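Local coordinates for protein putative mandelate racemase (PDB 3OZM) that probably acts as a magnesium-dependent enzyme of the mandelate racemase family in the enolase superfamily, and holds D-xylaric acid in its pocket, at residues Ala141-Ile146 with Thr168-Lys173; Ala202-Gly207 with Pro229-Asp234; Leu299-His304 with Ala320-Pro325. One frame throughout, in Å; residues are numbered along the deposited sequence. Where two conformers were deposited one is given.

Each of three contacts in a barrel domain of the enolase type has a segment that sends a side chain to one pocket, where D-xylaric acid is bound. Contact 1 joins two neighbouring barrel strands and supplies Lys171 and, less surely placed at its NZ, Lys173. Contact 2, between loops that follow later strands, supplies Asn203; Lys173 NZ of contact 1 lies 3.4 Å from Asn203 OD1, a weak hydrogen bond. Contact 3 supplies His304, although its two segments touch well away from the ligand. The centres are about 17 to 23 Å apart, but the nearest atoms of contact 3 come within about 5 Å of contact 1 and about 7 Å of contact 2.

Contact 1 of 3, residues Ala141-Ile146 with Thr168-Lys173; sequences AYASSI and TAAKLK. With DXL (D-xylaric acid), chain J.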
loop_
_atom_site.group_PDB
_atom_site.type_symbol
_atom_site.label_atom_id
_atom_site.label_comp_id
_atom_site.label_asym_id
_atom_site.label_seq_id
_atom_site.Cartn_x
_atom_site.Cartn_y
_atom_site.Cartn_z
ATOM N N ALA A 141 12.923 -7.783 17.192
ATOM C CA ALA A 141 12.908 -9.149 16.662
ATOM C C ALA A 141 12.452 -10.167 17.701
ATOM O O ALA A 141 12.514 -9.914 18.904
ATOM C CB ALA A 141 14.287 -9.531 16.146
ATOM N N TYR A 142 11.997 -11.319 17.228
ATOM C CA TYR A 142 11.769 -12.444 18.121
ATOM C C TYR A 142 12.517 -13.686 17.655
ATOM O O TYR A 142 12.711 -13.897 16.453
ATOM C CB TYR A 142 10.268 -12.711 18.347
ATOM C CG TYR A 142 9.485 -13.374 17.219
ATOM C CD1 TYR A 142 9.474 -14.762 17.070
ATOM C CD2 TYR A 142 8.716 -12.608 16.339
ATOM C CE1 TYR A 142 8.723 -15.374 16.058
ATOM C CE2 TYR A 142 7.964 -13.199 15.334
ATOM C CZ TYR A 142 7.965 -14.583 15.199
ATOM O OH TYR A 142 7.216 -15.175 14.200
ATOM N N ALA A 143 12.956 -14.485 18.623
ATOM C CA ALA A 143 13.659 -15.735 18.358
ATOM C C ALA A 143 12.667 -16.829 17.983
ATOM O O ALA A 143 11.793 -17.181 18.766
ATOM C CB ALA A 143 14.468 -16.152 19.592
ATOM N N SER A 144 12.812 -17.357 16.769
ATOM C CA SER A 144 11.903 -18.355 16.224
ATOM C C SER A 144 12.664 -19.654 15.954
ATOM O O SER A 144 13.557 -19.674 15.101
ATOM C CB SER A 144 11.340 -17.818 14.907
ATOM O OG SER A 144 10.307 -18.643 14.404
ATOM N N SER A 145 12.352 -20.746 16.651
ATOM C CA SER A 145 11.382 -20.833 17.734
ATOM C C SER A 145 11.908 -21.922 18.650
ATOM O O SER A 145 12.911 -22.572 18.340
ATOM C CB SER A 145 10.013 -21.307 17.229
ATOM O OG SER A 145 9.354 -20.326 16.451
ATOM N N ILE A 146 11.214 -22.130 19.759
ATOM C CA ILE A 146 11.433 -23.288 20.614
ATOM C C ILE A 146 10.457 -24.373 20.171
ATOM O O ILE A 146 9.254 -24.141 20.141
ATOM C CB ILE A 146 11.225 -22.897 22.083
ATOM C CG1 ILE A 146 12.229 -21.805 22.469
ATOM C CG2 ILE A 146 11.334 -24.119 22.998
ATOM C CD1 ILE A 146 11.916 -21.115 23.783
ATOM N N THR A 168 14.072 -9.928 23.039
ATOM C CA THR A 168 13.055 -9.482 23.994
ATOM C C THR A 168 11.735 -10.222 23.781
ATOM O O THR A 168 10.701 -9.852 24.342
ATOM C CB THR A 168 12.801 -7.959 23.879
ATOM O OG1 THR A 168 12.235 -7.653 22.591
ATOM C CG2 THR A 168 14.099 -7.189 24.068
ATOM N N ALA A 169 11.780 -11.266 22.966
ATOM C CA ALA A 169 10.579 -12.014 22.607
ATOM C C ALA A 169 11.007 -13.300 21.936
ATOM O O ALA A 169 12.093 -13.361 21.356
ATOM C CB ALA A 169 9.706 -11.185 21.658
ATOM N N ALA A 170 10.161 -14.320 21.996
ATOM C CA ALA A 170 10.476 -15.612 21.407
ATOM C C ALA A 170 9.190 -16.405 21.199
ATOM O O ALA A 170 8.161 -16.098 21.804
ATOM C CB ALA A 170 11.442 -16.377 22.301
ATOM N N LYS A 171 9.252 -17.422 20.344
ATOM C CA LYS A 171 8.060 -18.187 19.976
ATOM C C LYS A 171 8.198 -19.672 20.326
ATOM O O LYS A 171 9.273 -20.261 20.153
ATOM C CB LYS A 171 7.771 -18.024 18.472
ATOM C CG LYS A 171 6.432 -18.626 18.043
ATOM C CD LYS A 171 5.912 -18.035 16.711
ATOM C CE LYS A 171 6.645 -18.620 15.479
ATOM N NZ LYS A 171 6.227 -17.902 14.224
ATOM N N LEU A 172 7.100 -20.264 20.800
ATOM C CA LEU A 172 7.044 -21.679 21.189
ATOM C C LEU A 172 6.094 -22.436 20.281
ATOM O O LEU A 172 4.938 -22.026 20.090
ATOM C CB LEU A 172 6.542 -21.814 22.634
ATOM C CG LEU A 172 6.261 -23.236 23.139
ATOM C CD1 LEU A 172 7.586 -23.993 23.358
ATOM C CD2 LEU A 172 5.427 -23.205 24.422
ATOM N N LYS A 173 6.577 -23.544 19.733
ATOM C CA LYS A 173 5.744 -24.439 18.949
ATOM C C LYS A 173 4.903 -25.334 19.858
ATOM O O LYS A 173 5.395 -25.888 20.853
ATOM C CB LYS A 173 6.610 -25.288 18.006
ATOM C CG LYS A 173 7.466 -24.457 17.090
ATOM C CD LYS A 173 6.606 -23.700 16.092
ATOM C CE LYS A 173 7.478 -22.978 15.089
ATOM N NZ LYS A 173 6.704 -22.604 13.877
HETATM O OAA DXL J . 9.095 -24.490 11.496
HETATM O OAB DXL J . 8.433 -24.201 8.867
HETATM O OAC DXL J . 5.506 -22.028 11.256
HETATM O OAD DXL J . 8.309 -19.760 11.184
HETATM O OAE DXL J . 6.944 -24.665 11.990
HETATM C CAF DXL J . 7.890 -24.354 11.230
HETATM C CAG DXL J . 7.515 -23.744 9.876
HETATM C CAH DXL J . 7.603 -22.209 9.951
HETATM C CAI DXL J . 6.897 -21.676 11.211
HETATM C CAJ DXL J . 7.168 -20.176 11.474
HETATM O OAK DXL J . 6.269 -19.470 11.990
HETATM O OAL DXL J . 7.104 -21.649 8.730
HETATM O O HOH W 1 14.028 -8.470 20.582
#
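Lys171 leaves its strand with CG opposite the backbone N (chi1 -172°) and folds at chi3 (77°), while Tyr142 sets its ring between its own N and carbonyl carbon (chi1 75°). These torsions lay the lysine chain obliquely past the CD1/CE1 side of the ring and let Lys171 NZ donate to Tyr142 OH at 2.9 Å. The same nitrogen donates to OAK of D-xylaric acid at 2.7 Å and forms a salt bridge with Glu227. Ser145 OG touches Lys171 CE from the other strand at 3.3 Å and donates to Ser144 OG at 2.8 Å; Ser144 OG is bonded in turn to Glu329.

Beneath these groups the strands run parallel in a beta-alpha-beta unit completed by helix 152-164. Lys171 N bonds to Ala143 O, but Lys171 O receives Ile146 N, at 2.7 Å, in place of Ser145 N: a beta bulge at Ser144-Ser145. The extra residue coincides with the cis peptide before Ser145. On the helix side of the sheet, Ala143 CB meets Ala170 CB at 4.1 Å and Ile146 CG2 meets Leu172 CD1 at 3.8 Å.

Lys171 and Lys173 flank Leu172 in the manner of the family's Lys-X-Lys motif. In mandelate racemase the second lysine is a catalytic base; a like role here is only inferred. Three oxygen partners restrict where Lys171 NZ can sit, and the nitrogen probably helps to hold the ligand's carboxylate.

Contact 2 of 3, residues Ala202-Gly207 with Pro229-Asp234; sequences ANQSLG and PLSIDD. With DXL (D-xylaric acid), chain J.
Gln204 reaches across to Ile232, whose backbone N donates to Gln204 OE1 at 3.0 Å. With CG beside the backbone N (chi1 -48°) and the chain extended beyond it, the glutamine carries its amide over to that nitrogen. The bond is nearly straight at hydrogen (168°), yet the donor stands 48° above the carboxamide plane and therefore misses the lone pairs. Ile232 CG2 packs against the same amide, 3.6 Å from Gln204 CD. Closer to the backbone, Gln204 CA makes a CH...O contact with Leu230 O at 3.5 Å, and Leu206 CB rests on Pro229 O at 3.3 Å. Leu230 sends CD2 back to the carbonyl oxygens of Leu206 and Gly207, the former 3.4 Å away. Water 2 bridges the chains, donating to Leu206 O and accepting from Ser231 N.

Both segments are loops that lead from a barrel strand to the next helix, 208-220 and 235-243, at the end of the barrel where this fold keeps its active site. The first is shaped by a type I' turn from Ala202 to Ser205, closed by Ser205 N on Ala202 O. This turn directs Asn203 away from the loop partner, and its ND2 donates to OAC of D-xylaric acid at 3.0 Å. In the second loop a type I turn from Ser231 to Asp234 overlaps an ST turn, in which Ser231 OG accepts from Asp233 N at 3.0 Å. Asp234 then caps helix 235-243 through Gly237 N and forms a salt bridge with Arg208.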
loop_
_atom_site.group_PDB
_atom_site.type_symbol
_atom_site.label_atom_id
_atom_site.label_comp_id
_atom_site.label_asym_id
_atom_site.label_seq_id
_atom_site.Cartn_x
_atom_site.Cartn_y
_atom_site.Cartn_z
ATOM N N ALA A 202 0.831 -23.006 16.774
ATOM C CA ALA A 202 0.329 -24.379 16.718
ATOM C C ALA A 202 0.426 -25.034 15.335
ATOM O O ALA A 202 0.095 -26.194 15.195
ATOM C CB ALA A 202 -1.136 -24.425 17.237
ATOM N N ASN A 203 0.874 -24.295 14.313
ATOM C CA ASN A 203 0.970 -24.863 12.968
ATOM C C ASN A 203 -0.282 -25.631 12.510
ATOM O O ASN A 203 -0.172 -26.717 11.946
ATOM C CB ASN A 203 2.200 -25.773 12.873
ATOM C CG ASN A 203 3.490 -24.991 12.903
ATOM O OD1 ASN A 203 4.115 -24.847 13.954
ATOM N ND2 ASN A 203 3.892 -24.470 11.749
ATOM N N GLN A 204 -1.458 -25.054 12.757
ATOM C CA GLN A 204 -2.748 -25.631 12.356
ATOM C C GLN A 204 -3.112 -26.972 13.011
ATOM O O GLN A 204 -3.950 -27.709 12.486
ATOM C CB GLN A 204 -2.823 -25.807 10.834
ATOM C CG GLN A 204 -2.398 -24.596 10.006
ATOM C CD GLN A 204 -2.587 -24.836 8.514
ATOM O OE1 GLN A 204 -3.686 -25.140 8.064
ATOM N NE2 GLN A 204 -1.502 -24.715 7.740
ATOM N N SER A 205 -2.510 -27.270 14.161
ATOM C CA SER A 205 -2.596 -28.616 14.742
ATOM C C SER A 205 -3.709 -28.851 15.767
ATOM O O SER A 205 -3.825 -29.953 16.315
ATOM C CB SER A 205 -1.261 -29.003 15.379
ATOM O OG SER A 205 -1.063 -28.298 16.593
ATOM N N LEU A 206 -4.510 -27.829 16.042
ATOM C CA LEU A 206 -5.610 -27.968 17.009
ATOM C C LEU A 206 -6.999 -27.902 16.390
ATOM O O LEU A 206 -7.201 -27.256 15.354
ATOM C CB LEU A 206 -5.500 -26.882 18.069
ATOM C CG LEU A 206 -4.209 -26.886 18.879
ATOM C CD1 LEU A 206 -4.175 -25.650 19.767
ATOM C CD2 LEU A 206 -4.111 -28.169 19.700
ATOM N N GLY A 207 -7.948 -28.580 17.035
ATOM C CA GLY A 207 -9.367 -28.386 16.763
ATOM C C GLY A 207 -9.880 -27.189 17.549
ATOM O O GLY A 207 -9.164 -26.642 18.385
ATOM N N PRO A 229 -3.650 -21.227 15.113
ATOM C CA PRO A 229 -4.260 -22.094 16.122
ATOM C C PRO A 229 -5.037 -23.249 15.484
ATOM O O PRO A 229 -5.082 -24.349 16.034
ATOM C CB PRO A 229 -5.217 -21.144 16.852
ATOM C CG PRO A 229 -5.539 -20.069 15.838
ATOM C CD PRO A 229 -4.190 -19.856 15.155
ATOM N N LEU A 230 -5.619 -22.990 14.316
ATOM C CA LEU A 230 -6.478 -23.931 13.627
ATOM C C LEU A 230 -6.098 -24.055 12.148
ATOM O O LEU A 230 -5.280 -23.291 11.645
ATOM C CB LEU A 230 -7.924 -23.425 13.680
ATOM C CG LEU A 230 -8.520 -23.026 15.027
ATOM C CD1 LEU A 230 -9.842 -22.247 14.827
ATOM C CD2 LEU A 230 -8.754 -24.270 15.882
ATOM N N SER A 231 -6.705 -25.020 11.467
ATOM C CA SER A 231 -6.682 -25.058 10.008
ATOM C C SER A 231 -6.893 -23.667 9.410
ATOM O O SER A 231 -7.801 -22.939 9.815
ATOM C CB SER A 231 -7.779 -25.983 9.494
ATOM O OG SER A 231 -7.890 -25.898 8.086
ATOM N N ILE A 232 -6.053 -23.294 8.447
ATOM C CA ILE A 232 -6.228 -22.011 7.772
ATOM C C ILE A 232 -7.550 -21.980 7.015
ATOM O O ILE A 232 -8.032 -20.907 6.635
ATOM C CB ILE A 232 -5.085 -21.736 6.776
ATOM C CG1 ILE A 232 -5.007 -22.869 5.747
ATOM C CG2 ILE A 232 -3.760 -21.591 7.521
ATOM C CD1 ILE A 232 -4.042 -22.593 4.585
ATOM N N ASP A 233 -8.138 -23.159 6.809
ATOM C CA ASP A 233 -9.387 -23.264 6.076
ATOM C C ASP A 233 -10.601 -22.951 6.958
ATOM O O ASP A 233 -11.697 -22.742 6.455
ATOM C CB ASP A 233 -9.525 -24.664 5.465
ATOM C CG ASP A 233 -8.554 -24.877 4.312
ATOM O OD1 ASP A 233 -8.492 -23.968 3.454
ATOM O OD2 ASP A 233 -7.861 -25.915 4.273
ATOM N N ASP A 234 -10.397 -22.910 8.273
ATOM C CA ASP A 234 -11.516 -22.709 9.204
ATOM C C ASP A 234 -11.566 -21.261 9.670
ATOM O O ASP A 234 -11.134 -20.950 10.775
ATOM C CB ASP A 234 -11.359 -23.620 10.424
ATOM C CG ASP A 234 -12.521 -23.502 11.388
ATOM O OD1 ASP A 234 -13.512 -22.843 11.013
ATOM O OD2 ASP A 234 -12.444 -24.076 12.503
HETATM O OAA DXL J . 9.095 -24.490 11.496
HETATM O OAB DXL J . 8.433 -24.201 8.867
HETATM O OAC DXL J . 5.506 -22.028 11.256
HETATM O OAD DXL J . 8.309 -19.760 11.184
HETATM O OAE DXL J . 6.944 -24.665 11.990
HETATM C CAF DXL J . 7.890 -24.354 11.230
HETATM C CAG DXL J . 7.515 -23.744 9.876
HETATM C CAH DXL J . 7.603 -22.209 9.951
HETATM C CAI DXL J . 6.897 -21.676 11.211
HETATM C CAJ DXL J . 7.168 -20.176 11.474
HETATM O OAK DXL J . 6.269 -19.470 11.990
HETATM O OAL DXL J . 7.104 -21.649 8.730
HETATM O O HOH W 2 -8.372 -26.902 12.918
#

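Contact 3 of 3, residues Leu299-His304 with Ala320-Pro325; sequences LAWNPH and AASPHP. With DXL (D-xylaric acid), chain J.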
loop_
_atom_site.group_PDB
_atom_site.type_symbol
_atom_site.label_atom_id
_atom_site.label_comp_id
_atom_site.label_asym_id
_atom_site.label_seq_id
_atom_site.Cartn_x
_atom_site.Cartn_y
_atom_site.Cartn_z
ATOM N N LEU A 299 -5.685 -3.281 12.354
ATOM C CA LEU A 299 -5.077 -4.566 12.709
ATOM C C LEU A 299 -3.574 -4.477 12.460
ATOM O O LEU A 299 -3.100 -3.457 11.986
ATOM C CB LEU A 299 -5.680 -5.689 11.867
ATOM C CG LEU A 299 -7.205 -5.782 11.983
ATOM C CD1 LEU A 299 -7.740 -6.868 11.065
ATOM C CD2 LEU A 299 -7.607 -6.060 13.432
ATOM N N ALA A 300 -2.829 -5.541 12.761
ATOM C CA ALA A 300 -1.362 -5.496 12.624
ATOM C C ALA A 300 -0.883 -6.373 11.487
ATOM O O ALA A 300 -1.507 -7.382 11.181
ATOM C CB ALA A 300 -0.696 -5.937 13.936
ATOM N N TRP A 301 0.233 -5.991 10.868
ATOM C CA TRP A 301 0.928 -6.882 9.945
ATOM C C TRP A 301 2.318 -7.154 10.515
ATOM O O TRP A 301 3.121 -6.236 10.678
ATOM C CB TRP A 301 0.998 -6.294 8.519
ATOM C CG TRP A 301 1.895 -7.097 7.575
ATOM C CD1 TRP A 301 1.625 -8.320 7.027
ATOM C CD2 TRP A 301 3.209 -6.742 7.132
ATOM N NE1 TRP A 301 2.684 -8.739 6.255
ATOM C CE2 TRP A 301 3.671 -7.788 6.302
ATOM C CE3 TRP A 301 4.037 -5.637 7.351
ATOM C CZ2 TRP A 301 4.929 -7.760 5.678
ATOM C CZ3 TRP A 301 5.300 -5.611 6.723
ATOM C CH2 TRP A 301 5.724 -6.671 5.909
ATOM N N ASN A 302 2.577 -8.417 10.839
ATOM C CA ASN A 302 3.881 -8.868 11.302
ATOM C C ASN A 302 4.164 -10.137 10.495
ATOM O O ASN A 302 3.587 -11.184 10.755
ATOM C CB ASN A 302 3.879 -9.184 12.810
ATOM C CG ASN A 302 3.465 -7.995 13.680
ATOM O OD1 ASN A 302 2.407 -8.019 14.302
ATOM N ND2 ASN A 302 4.300 -6.970 13.741
ATOM N N PRO A 303 5.037 -10.037 9.488
ATOM C CA PRO A 303 5.175 -11.129 8.518
ATOM C C PRO A 303 5.822 -12.378 9.099
ATOM O O PRO A 303 6.693 -12.283 9.970
ATOM C CB PRO A 303 6.097 -10.528 7.442
ATOM C CG PRO A 303 6.895 -9.464 8.176
ATOM C CD PRO A 303 5.885 -8.876 9.155
ATOM N N HIS A 304 5.388 -13.535 8.611
ATOM C CA HIS A 304 6.210 -14.734 8.638
ATOM C C HIS A 304 7.437 -14.451 7.760
ATOM O O HIS A 304 7.315 -13.791 6.713
ATOM C CB HIS A 304 5.394 -15.897 8.082
ATOM C CG HIS A 304 6.174 -17.160 7.872
ATOM N ND1 HIS A 304 6.874 -17.420 6.710
ATOM C CD2 HIS A 304 6.328 -18.255 8.657
ATOM C CE1 HIS A 304 7.439 -18.613 6.795
ATOM N NE2 HIS A 304 7.111 -19.147 7.961
ATOM N N ALA A 320 10.654 -2.427 8.305
ATOM C CA ALA A 320 11.343 -1.208 8.741
ATOM C C ALA A 320 10.626 0.053 8.280
ATOM O O ALA A 320 10.661 1.087 8.953
ATOM C CB ALA A 320 12.795 -1.215 8.236
ATOM N N ALA A 321 9.974 -0.039 7.124
ATOM C CA ALA A 321 9.312 1.100 6.515
ATOM C C ALA A 321 7.878 1.250 7.008
ATOM O O ALA A 321 7.242 2.267 6.757
ATOM C CB ALA A 321 9.323 0.955 4.988
ATOM N N SER A 322 7.374 0.227 7.688
ATOM C CA SER A 322 5.974 0.181 8.126
ATOM C C SER A 322 5.735 0.660 9.566
ATOM O O SER A 322 6.505 0.346 10.478
ATOM C CB SER A 322 5.440 -1.249 7.967
ATOM O OG SER A 322 4.177 -1.357 8.588
ATOM N N PRO A 323 4.649 1.423 9.782
ATOM C CA PRO A 323 4.278 1.907 11.120
ATOM C C PRO A 323 3.710 0.831 12.055
ATOM O O PRO A 323 3.469 1.121 13.229
ATOM C CB PRO A 323 3.224 2.986 10.826
ATOM C CG PRO A 323 2.664 2.613 9.503
ATOM C CD PRO A 323 3.824 2.038 8.726
ATOM N N HIS A 324 3.502 -0.391 11.571
ATOM C CA HIS A 324 3.052 -1.456 12.480
ATOM C C HIS A 324 4.117 -1.696 13.546
ATOM O O HIS A 324 5.298 -1.844 13.220
ATOM C CB HIS A 324 2.823 -2.762 11.717
ATOM C CG HIS A 324 1.655 -2.724 10.781
ATOM N ND1 HIS A 324 0.353 -2.633 11.221
ATOM C CD2 HIS A 324 1.598 -2.762 9.429
ATOM C CE1 HIS A 324 -0.457 -2.616 10.177
ATOM N NE2 HIS A 324 0.273 -2.690 9.079
ATOM N N PRO A 325 3.714 -1.733 14.822
ATOM C CA PRO A 325 4.645 -2.158 15.877
ATOM C C PRO A 325 5.296 -3.475 15.498
ATOM O O PRO A 325 4.607 -4.408 15.083
ATOM C CB PRO A 325 3.731 -2.354 17.078
ATOM C CG PRO A 325 2.662 -1.315 16.868
ATOM C CD PRO A 325 2.437 -1.249 15.376
HETATM O OAA DXL J . 9.095 -24.490 11.496
HETATM O OAB DXL J . 8.433 -24.201 8.867
HETATM O OAC DXL J . 5.506 -22.028 11.256
HETATM O OAD DXL J . 8.309 -19.760 11.184
HETATM O OAE DXL J . 6.944 -24.665 11.990
HETATM C CAF DXL J . 7.890 -24.354 11.230
HETATM C CAG DXL J . 7.515 -23.744 9.876
HETATM C CAH DXL J . 7.603 -22.209 9.951
HETATM C CAI DXL J . 6.897 -21.676 11.211
HETATM C CAJ DXL J . 7.168 -20.176 11.474
HETATM O OAK DXL J . 6.269 -19.470 11.990
HETATM O OAL DXL J . 7.104 -21.649 8.730
#
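Asn302 and Pro325 supply the hydrogen bond between the segments: Asn302 ND2 donates to Pro325 O at 2.9 Å. The acceptor lies in the amide plane of the asparagine, only 2° out of it, and the donor lies in the carbonyl plane of the proline, so both flat groups suit the bond. Within 320-325, His324 N donates to Ser322 OG at 3.2 Å, closing an ST turn in the loop that follows the helix.

Aromatic packing makes the second group. His324 holds CG beside its backbone N (chi1 -69°), which turns one face of the imidazole to Trp301: its N lies 3.3 Å above the ring plane, over the centre, and Trp301 CB makes a CH-pi contact 4.0 Å from the ring centroid, 27° off the normal. At the edge of the imidazole, CE1 meets Leu299 O at 3.3 Å. His324 CD2 and Ser322 OG in turn lie at the edge of the Trp301 indole, while Pro303 CD sits over one of its faces.

The polar ends face other parts of the barrel. Trp301 NE1 bonds to Ala276 O and His324 NE2 to Ser291 O of helix 284-296. Further along the first segment, His304 NE2 bonds to OAL of D-xylaric acid at 2.6 Å and ND1 to Asp277, consistent with the His-Asp dyad of mandelate racemase. Together the NE2 bond, the covered imidazole face and the in-plane amide bond of Asn302 fix the loop against strand 300-301.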